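PDB 4WY9: putative MCP-type signal transduction protein from Campylobacter jejuni subsp. jejuni serotype O:2, which probably senses chemical cues through its periplasmic tandem-PAS domain, possibly by an indirect route, and passes the signal on to the chemotaxis machinery. Local coordinates for residues Y195-K200 and M218-N223; L208-N213 and A280-A285. All blocks are in the same frame, centred on the assembly; numbering follows the deposited sequence. Where two conformers were deposited one is given.

Contact 1 of 2, residues Y195-K200 and M218-N223; sequences YLLDPK and MAIHPN. With ACT (acetate ion), chain B.
In the second PAS-like module of this tandem-PAS sensor, probably the membrane-proximal one, the end of helix 190-196 and the residue after it pack against edge strand 218-220 and the loop that follows, Leu196 and Leu197 meeting Ile220 and Pro222. The contact is wholly apolar. Ile220 inserts its CG2 methyl between two leucines: Leu196 CD2 lies 3.8 Å from Ile220 CG2, and Leu197 CD1 touches Ile220 CG2 from 3.8 Å as well. The CD1 methyl of the isoleucine also reaches Leu196 CD2, so that one leucine methyl rests against both branches. Leu197, the first residue to leave helical geometry, slides past Ile220 in the opposite direction and meets Pro222 with its other methyl, the two side chains crossing at about a right angle, with Leu197 CD2 4.0 Å from Pro222 CG.

Ala219 and Ile220 both face Leu211 in a classic beta bulge, where the edge strand turns a corner. On the helix side, Asp198 OD1 accepts from Lys200 N in an Asx turn. His221 turns away from the leucines, its CG anti to the backbone N (chi1 -171°), and its ring is gripped at both nitrogens. Asn223 N donates in the ring plane to His221 ND1 (2.9 Å), while His221 NE2 gives a nearly straight hydrogen bond, 2.8 Å and 169°, to O of an acetate ion probably from the crystallisation liquor.

Contact 2 of 2, residues L208-N213 and A280-A285; sequences LRVLLN and AVLVTA
Leu208 and Thr284 start a ladder of backbone hydrogen bonds that runs from there to Leu212 and Ala280. Thr284 N donates to Leu208 O at 2.9 Å, in the carbonyl plane. Val210 and Leu282 form a hydrogen-bonded pair with bonds in both directions, and the one from Leu282 N to Val210 O is the straighter at the hydrogen (170°). Leu212 and Ala280 close the ladder in the same way, Ala280 N lying 2.8 Å from Leu212 O. One rung is made by a side chain: Leu208 N donates to Thr284 OG1 at 3.0 Å, a position the hydroxyl reaches because it stands between its own backbone N and carbonyl carbon (chi1 72°). Between the rungs, CA-H...O contacts add to the pairing, the shortest from Val283 CA to Leu208 O at 3.2 Å.

Strands 209-213 and 277-286 are neighbours within the five-stranded antiparallel sheet of a PAS-like module; the N-to-C directions of 209-213 and 280-285 make an angle of 155°.

The apolar side chains divide between the two faces. Val210, Leu212, Ala280 and Leu282 share one: Val210 and Leu282 lie side by side, 4.1 Å between Val210 CB and Leu282 CB, and Leu212 brings CD2 to 4.1 Å from Ala280 CB. On the other face, which the long helix 8-51 covers, Leu211 CD1 meets Val281 CG2 at 4.1 Å. There Arg209 lays CG beside both methyls of Val283, then bends at chi3 and carries its guanidinium off to hydrogen bonds with Asp198 O and Tyr23 OH.

How the contacts relate
The two contacts lie about 9 Å apart, centre to centre, on the same side of the chain's centre, and share one five-stranded antiparallel sheet. Along the chain their segments alternate: 195-200, 208-213, 218-223, then 280-285. In the sheet, strand 209-213 lies between 218-220 and 277-286, pairing with the first where Ala219 N approaches Leu211 O to 2.8 Å, a probable hydrogen bond. A second link is the Arg209 side chain, which reaches the end of helix 190-196. Contact 2 thus pairs two strands inside the sheet, while contact 1 sets that helix end against its edge strand, both within the second PAS-like module.

Contact 1 of 2, residues Y195-K200 and M218-N223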
ATOM      1  N   TYR A 195     -11.663   8.599  -0.249  1.00  9.11           N
ATOM      2  CA  TYR A 195     -12.032   9.236  -1.513  1.00  9.81           C
ATOM      3  C   TYR A 195     -12.578   8.237  -2.530  1.00  9.00           C
ATOM      4  O   TYR A 195     -13.520   8.550  -3.267  1.00  9.84           O
ATOM      5  CB  TYR A 195     -10.884  10.063  -2.110  1.00 10.62           C
ATOM      6  CG  TYR A 195      -9.618   9.340  -2.516  1.00  8.32           C
ATOM      7  CD1 TYR A 195      -9.505   8.721  -3.750  1.00  8.91           C
ATOM      8  CD2 TYR A 195      -8.499   9.330  -1.680  1.00  9.39           C
ATOM      9  CE1 TYR A 195      -8.351   8.089  -4.143  1.00  8.75           C
ATOM     10  CE2 TYR A 195      -7.340   8.689  -2.057  1.00  9.61           C
ATOM     11  CZ  TYR A 195      -7.240   8.103  -3.295  1.00  9.63           C
ATOM     12  OH  TYR A 195      -6.069   7.463  -3.637  1.00 10.61           O
ATOM     13  N   LEU A 196     -12.041   7.022  -2.585  1.00  7.80           N
ATOM     14  CA  LEU A 196     -12.448   6.091  -3.618  1.00  7.49           C
ATOM     15  C   LEU A 196     -13.898   5.649  -3.442  1.00  8.56           C
ATOM     16  O   LEU A 196     -14.575   5.373  -4.432  1.00  9.52           O
ATOM     17  CB  LEU A 196     -11.509   4.886  -3.696  1.00  7.26           C
ATOM     18  CG  LEU A 196     -11.762   3.931  -4.844  1.00  8.65           C
ATOM     19  CD1 LEU A 196     -11.626   4.620  -6.161  1.00 11.54           C
ATOM     20  CD2 LEU A 196     -10.877   2.717  -4.741  1.00 11.58           C
ATOM     21  N   LEU A 197     -14.377   5.583  -2.189  1.00  7.60           N
ATOM     22  CA  LEU A 197     -15.745   5.193  -1.892  1.00  8.05           C
ATOM     23  C   LEU A 197     -16.594   6.335  -1.337  1.00  8.64           C
ATOM     24  O   LEU A 197     -17.644   6.103  -0.736  1.00 10.28           O
ATOM     25  CB  LEU A 197     -15.793   4.014  -0.920  1.00  9.48           C
ATOM     26  CG  LEU A 197     -15.148   2.742  -1.420  1.00  9.13           C
ATOM     27  CD1 LEU A 197     -15.203   1.668  -0.348  1.00 10.78           C
ATOM     28  CD2 LEU A 197     -15.802   2.256  -2.699  1.00 11.09           C
ATOM     29  N   ASP A 198     -16.170   7.574  -1.549  1.00  8.86           N
ATOM     30  CA  ASP A 198     -16.956   8.704  -1.088  1.00 10.27           C
ATOM     31  C   ASP A 198     -18.337   8.638  -1.755  1.00  9.56           C
ATOM     32  O   ASP A 198     -18.421   8.594  -2.985  1.00 10.13           O
ATOM     33  CB  ASP A 198     -16.233  10.007  -1.433  1.00 11.66           C
ATOM     34  CG  ASP A 198     -16.871  11.230  -0.850  1.00 14.56           C
ATOM     35  OD1 ASP A 198     -18.057  11.202  -0.450  1.00 14.09           O
ATOM     36  OD2 ASP A 198     -16.169  12.278  -0.815  1.00 18.19           O
ATOM     37  N   PRO A 199     -19.432   8.605  -0.962  1.00 10.42           N
ATOM     38  CA  PRO A 199     -20.746   8.566  -1.605  1.00 11.39           C
ATOM     39  C   PRO A 199     -21.033   9.769  -2.471  1.00 11.49           C
ATOM     40  O   PRO A 199     -21.827   9.674  -3.399  1.00 12.19           O
ATOM     41  CB  PRO A 199     -21.716   8.499  -0.412  1.00 11.85           C
ATOM     42  CG  PRO A 199     -20.968   8.939   0.741  1.00 11.89           C
ATOM     43  CD  PRO A 199     -19.527   8.580   0.513  1.00 11.03           C
ATOM     44  N   LYS A 200     -20.364  10.889  -2.199  0.51 12.35           N
ATOM     45  CA  LYS A 200     -20.536  12.077  -3.035  0.51 14.30           C
ATOM     46  C   LYS A 200     -20.064  11.807  -4.435  0.51 16.00           C
ATOM     47  O   LYS A 200     -20.488  12.480  -5.379  0.51 18.28           O
ATOM     48  CB  LYS A 200     -19.839  13.295  -2.427  0.51 16.52           C
ATOM     49  CG  LYS A 200     -20.410  13.741  -1.094  0.51 19.25           C
ATOM     50  CD  LYS A 200     -19.616  14.859  -0.423  0.51 23.42           C
ATOM     51  CE  LYS A 200     -20.263  15.278   0.911  0.51 25.67           C
ATOM     52  NZ  LYS A 200     -20.510  14.158   1.856  0.51 25.57           N
ATOM     53  N   MET A 218      -7.660  -7.505  -4.256  1.00  7.70           N
ATOM     54  CA  MET A 218      -8.362  -6.279  -4.002  1.00  7.17           C
ATOM     55  C   MET A 218      -7.941  -5.592  -2.698  1.00  7.20           C
ATOM     56  O   MET A 218      -7.899  -6.204  -1.645  1.00  8.92           O
ATOM     57  CB  MET A 218      -9.852  -6.516  -4.017  1.00  7.94           C
ATOM     58  CG  MET A 218     -10.357  -6.832  -5.435  1.00  8.96           C
ATOM     59  SD  MET A 218     -12.112  -7.212  -5.507  1.00 10.12           S
ATOM     60  CE  MET A 218     -12.104  -8.886  -4.889  1.00 11.11           C
ATOM     61  N   ALA A 219      -7.632  -4.313  -2.814  1.00  7.83           N
ATOM     62  CA  ALA A 219      -7.325  -3.439  -1.690  1.00  7.96           C
ATOM     63  C   ALA A 219      -8.577  -2.753  -1.177  1.00  7.84           C
ATOM     64  O   ALA A 219      -8.740  -2.537   0.031  1.00  8.78           O
ATOM     65  CB  ALA A 219      -6.329  -2.402  -2.138  1.00  8.36           C
ATOM     66  N   ILE A 220      -9.466  -2.388  -2.095  1.00  8.04           N
ATOM     67  CA  ILE A 220     -10.690  -1.684  -1.802  1.00  7.42           C
ATOM     68  C   ILE A 220     -11.795  -2.213  -2.699  1.00  6.95           C
ATOM     69  O   ILE A 220     -11.599  -2.307  -3.917  1.00  7.77           O
ATOM     70  CB  ILE A 220     -10.581  -0.166  -1.992  1.00  8.69           C
ATOM     71  CG1 ILE A 220      -9.510   0.436  -1.064  1.00 10.37           C
ATOM     72  CG2 ILE A 220     -11.902   0.539  -1.744  1.00 10.36           C
ATOM     73  CD1 ILE A 220      -9.109   1.818  -1.414  1.00 11.50           C
ATOM     74  N   HIS A 221     -12.943  -2.547  -2.103  1.00  7.81           N
ATOM     75  CA  HIS A 221     -14.155  -2.922  -2.813  1.00  8.36           C
ATOM     76  C   HIS A 221     -15.305  -2.437  -1.952  1.00  9.10           C
ATOM     77  O   HIS A 221     -15.240  -2.530  -0.732  1.00  8.94           O
ATOM     78  CB  HIS A 221     -14.202  -4.421  -3.062  1.00  9.33           C
ATOM     79  CG  HIS A 221     -15.302  -4.892  -3.962  1.00  9.16           C
ATOM     80  ND1 HIS A 221     -16.632  -4.889  -3.594  1.00  9.55           N
ATOM     81  CD2 HIS A 221     -15.284  -5.336  -5.233  1.00  9.17           C
ATOM     82  CE1 HIS A 221     -17.369  -5.303  -4.598  1.00  9.61           C
ATOM     83  NE2 HIS A 221     -16.556  -5.612  -5.603  1.00  8.96           N
ATOM     84  N   PRO A 222     -16.408  -1.984  -2.562  1.00  8.65           N
ATOM     85  CA  PRO A 222     -17.578  -1.599  -1.761  1.00 10.16           C
ATOM     86  C   PRO A 222     -18.037  -2.689  -0.807  1.00 10.49           C
ATOM     87  O   PRO A 222     -18.522  -2.399   0.282  1.00 10.88           O
ATOM     88  CB  PRO A 222     -18.627  -1.288  -2.836  1.00 12.30           C
ATOM     89  CG  PRO A 222     -17.861  -0.883  -4.016  1.00 12.57           C
ATOM     90  CD  PRO A 222     -16.604  -1.670  -3.998  1.00 10.39           C
ATOM     91  N   ASN A 223     -17.943  -3.925  -1.245  1.00 10.03           N
ATOM     92  CA  ASN A 223     -18.256  -5.067  -0.390  1.00 10.51           C
ATOM     93  C   ASN A 223     -17.015  -5.390   0.418  1.00 11.90           C
ATOM     94  O   ASN A 223     -16.056  -5.977  -0.077  1.00 11.41           O
ATOM     95  CB  ASN A 223     -18.703  -6.248  -1.258  1.00 12.39           C
ATOM     96  CG  ASN A 223     -19.170  -7.435  -0.415  1.00 15.24           C
ATOM     97  OD1 ASN A 223     -18.877  -7.510   0.769  1.00 16.16           O
ATOM     98  ND2 ASN A 223     -19.890  -8.326  -1.023  1.00 19.91           N
TER
HETATM   99  C   ACT B 401     -16.775  -6.743  -9.043  1.00 10.17           C
HETATM  100  O   ACT B 401     -17.320  -6.965  -7.923  1.00 11.61           O
HETATM  101  OXT ACT B 401     -17.094  -7.490 -10.012  1.00  9.46           O
HETATM  102  CH3 ACT B 401     -15.755  -5.670  -9.200  1.00 10.85           C

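Contact 2 of 2, residues L208-N213 and A280-A285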
ATOM      1  N   LEU A 208     -19.505   0.280  -8.885  1.00  7.59           N
ATOM      2  CA  LEU A 208     -18.457  -0.306  -8.054  1.00  8.17           C
ATOM      3  C   LEU A 208     -17.170   0.437  -8.315  1.00  7.80           C
ATOM      4  O   LEU A 208     -16.799   0.616  -9.471  1.00  9.15           O
ATOM      5  CB  LEU A 208     -18.286  -1.796  -8.328  1.00  9.04           C
ATOM      6  CG  LEU A 208     -19.546  -2.654  -8.177  1.00  9.44           C
ATOM      7  CD1 LEU A 208     -19.278  -4.059  -8.663  1.00 11.90           C
ATOM      8  CD2 LEU A 208     -20.058  -2.662  -6.754  1.00 11.43           C
ATOM      9  N   ARG A 209     -16.471   0.835  -7.246  1.00  6.76           N
ATOM     10  CA  ARG A 209     -15.175   1.473  -7.318  1.00  6.60           C
ATOM     11  C   ARG A 209     -14.179   0.613  -6.571  1.00  7.17           C
ATOM     12  O   ARG A 209     -14.369   0.346  -5.377  1.00  8.34           O
ATOM     13  CB  ARG A 209     -15.239   2.888  -6.772  1.00  8.04           C
ATOM     14  CG  ARG A 209     -16.113   3.807  -7.596  1.00  7.33           C
ATOM     15  CD  ARG A 209     -16.417   5.120  -6.944  1.00  7.98           C
ATOM     16  NE  ARG A 209     -17.433   5.001  -5.930  1.00  8.24           N
ATOM     17  CZ  ARG A 209     -17.778   5.970  -5.079  1.00  8.45           C
ATOM     18  NH1 ARG A 209     -17.107   7.101  -5.062  1.00  8.33           N
ATOM     19  NH2 ARG A 209     -18.754   5.764  -4.209  1.00 11.02           N
ATOM     20  N   VAL A 210     -13.154   0.142  -7.268  1.00  6.59           N
ATOM     21  CA  VAL A 210     -12.276  -0.917  -6.813  1.00  6.41           C
ATOM     22  C   VAL A 210     -10.834  -0.554  -7.055  1.00  5.62           C
ATOM     23  O   VAL A 210     -10.465  -0.053  -8.122  1.00  7.02           O
ATOM     24  CB  VAL A 210     -12.612  -2.245  -7.520  1.00  6.42           C
ATOM     25  CG1 VAL A 210     -11.717  -3.372  -7.064  1.00  9.37           C
ATOM     26  CG2 VAL A 210     -14.095  -2.609  -7.360  1.00  8.75           C
ATOM     27  N   LEU A 211      -9.977  -0.798  -6.050  1.00  5.74           N
ATOM     28  CA  LEU A 211      -8.520  -0.717  -6.197  1.00  5.68           C
ATOM     29  C   LEU A 211      -7.969  -2.122  -6.040  1.00  6.16           C
ATOM     30  O   LEU A 211      -8.262  -2.768  -5.043  1.00  7.82           O
ATOM     31  CB  LEU A 211      -7.886   0.223  -5.197  1.00  6.10           C
ATOM     32  CG  LEU A 211      -6.375   0.324  -5.202  1.00  7.17           C
ATOM     33  CD1 LEU A 211      -5.856   0.929  -6.493  1.00  8.20           C
ATOM     34  CD2 LEU A 211      -5.870   1.116  -4.007  1.00  8.18           C
ATOM     35  N   LEU A 212      -7.173  -2.575  -6.988  1.00  7.11           N
ATOM     36  CA  LEU A 212      -6.598  -3.904  -6.892  1.00  7.19           C
ATOM     37  C   LEU A 212      -5.221  -3.915  -7.493  1.00  6.71           C
ATOM     38  O   LEU A 212      -4.864  -3.030  -8.288  1.00  8.96           O
ATOM     39  CB  LEU A 212      -7.519  -4.945  -7.504  1.00 10.05           C
ATOM     40  CG  LEU A 212      -7.786  -5.079  -8.972  1.00 11.43           C
ATOM     41  CD1 LEU A 212      -8.735  -6.222  -9.255  1.00 11.12           C
ATOM     42  CD2 LEU A 212      -8.339  -3.813  -9.619  1.00 13.32           C
ATOM     43  N   ASN A 213      -4.402  -4.908  -7.143  1.00  7.39           N
ATOM     44  CA  ASN A 213      -3.108  -4.986  -7.814  1.00  8.46           C
ATOM     45  C   ASN A 213      -3.260  -5.764  -9.128  1.00  8.60           C
ATOM     46  O   ASN A 213      -4.340  -6.316  -9.412  1.00  9.01           O
ATOM     47  CB  ASN A 213      -1.995  -5.519  -6.887  1.00  8.70           C
ATOM     48  CG  ASN A 213      -2.098  -6.980  -6.542  1.00  9.15           C
ATOM     49  OD1 ASN A 213      -2.876  -7.727  -7.098  1.00 10.13           O
ATOM     50  ND2 ASN A 213      -1.213  -7.404  -5.637  1.00  9.24           N
ATOM     51  N   ALA A 280      -4.350  -1.213 -10.382  1.00  7.68           N
ATOM     52  CA  ALA A 280      -5.383  -0.705 -11.257  1.00  8.31           C
ATOM     53  C   ALA A 280      -6.558  -0.194 -10.460  1.00  7.44           C
ATOM     54  O   ALA A 280      -6.875  -0.737  -9.387  1.00  7.89           O
ATOM     55  CB  ALA A 280      -5.856  -1.783 -12.236  1.00  9.63           C
ATOM     56  N   VAL A 281      -7.203   0.850 -10.972  1.00  6.80           N
ATOM     57  CA  VAL A 281      -8.507   1.238 -10.523  1.00  6.96           C
ATOM     58  C   VAL A 281      -9.516   0.710 -11.521  1.00  6.25           C
ATOM     59  O   VAL A 281      -9.351   0.895 -12.728  1.00  7.86           O
ATOM     60  CB  VAL A 281      -8.668   2.768 -10.346  1.00  7.90           C
ATOM     61  CG1 VAL A 281     -10.079   3.121  -9.929  1.00  8.48           C
ATOM     62  CG2 VAL A 281      -7.660   3.273  -9.334  1.00  8.51           C
ATOM     63  N   LEU A 282     -10.544   0.044 -11.013  0.50  5.92           N
ATOM     64  CA  LEU A 282     -11.668  -0.497 -11.775  0.50  6.26           C
ATOM     65  C   LEU A 282     -12.899   0.242 -11.320  0.50  6.40           C
ATOM     66  O   LEU A 282     -13.203   0.299 -10.132  0.50  7.18           O
ATOM     67  CB  LEU A 282     -11.794  -2.004 -11.517  0.50  7.66           C
ATOM     68  CG  LEU A 282     -12.903  -2.834 -12.177  0.50  9.47           C
ATOM     69  CD1 LEU A 282     -12.575  -4.311 -12.172  0.50 10.65           C
ATOM     70  CD2 LEU A 282     -14.214  -2.624 -11.460  0.50 12.26           C
ATOM     71  N   VAL A 283     -13.672   0.783 -12.260  1.00  6.42           N
ATOM     72  CA  VAL A 283     -14.939   1.412 -11.943  1.00  6.29           C
ATOM     73  C   VAL A 283     -16.002   0.911 -12.905  1.00  6.08           C
ATOM     74  O   VAL A 283     -15.773   0.871 -14.126  1.00  7.49           O
ATOM     75  CB  VAL A 283     -14.880   2.959 -11.973  1.00  6.60           C
ATOM     76  CG1 VAL A 283     -16.238   3.556 -11.652  1.00  8.33           C
ATOM     77  CG2 VAL A 283     -13.862   3.458 -10.979  1.00  7.99           C
ATOM     78  N   THR A 284     -17.153   0.529 -12.368  1.00  7.69           N
ATOM     79  CA  THR A 284     -18.243   0.016 -13.172  1.00  8.79           C
ATOM     80  C   THR A 284     -19.469   0.904 -13.152  1.00  9.85           C
ATOM     81  O   THR A 284     -19.674   1.727 -12.236  1.00 12.66           O
ATOM     82  CB  THR A 284     -18.672  -1.353 -12.709  1.00 11.39           C
ATOM     83  OG1 THR A 284     -19.361  -1.241 -11.468  1.00 11.88           O
ATOM     84  CG2 THR A 284     -17.507  -2.299 -12.593  1.00 14.77           C
ATOM     85  N   ALA A 285     -20.306   0.717 -14.177  1.00  9.20           N
ATOM     86  CA  ALA A 285     -21.654   1.276 -14.268  1.00  9.86           C
ATOM     87  C   ALA A 285     -22.565   0.189 -14.809  1.00  9.12           C
ATOM     88  O   ALA A 285     -22.419  -0.203 -15.960  1.00  9.16           O
ATOM     89  CB  ALA A 285     -21.685   2.506 -15.163  1.00 11.33           C
TER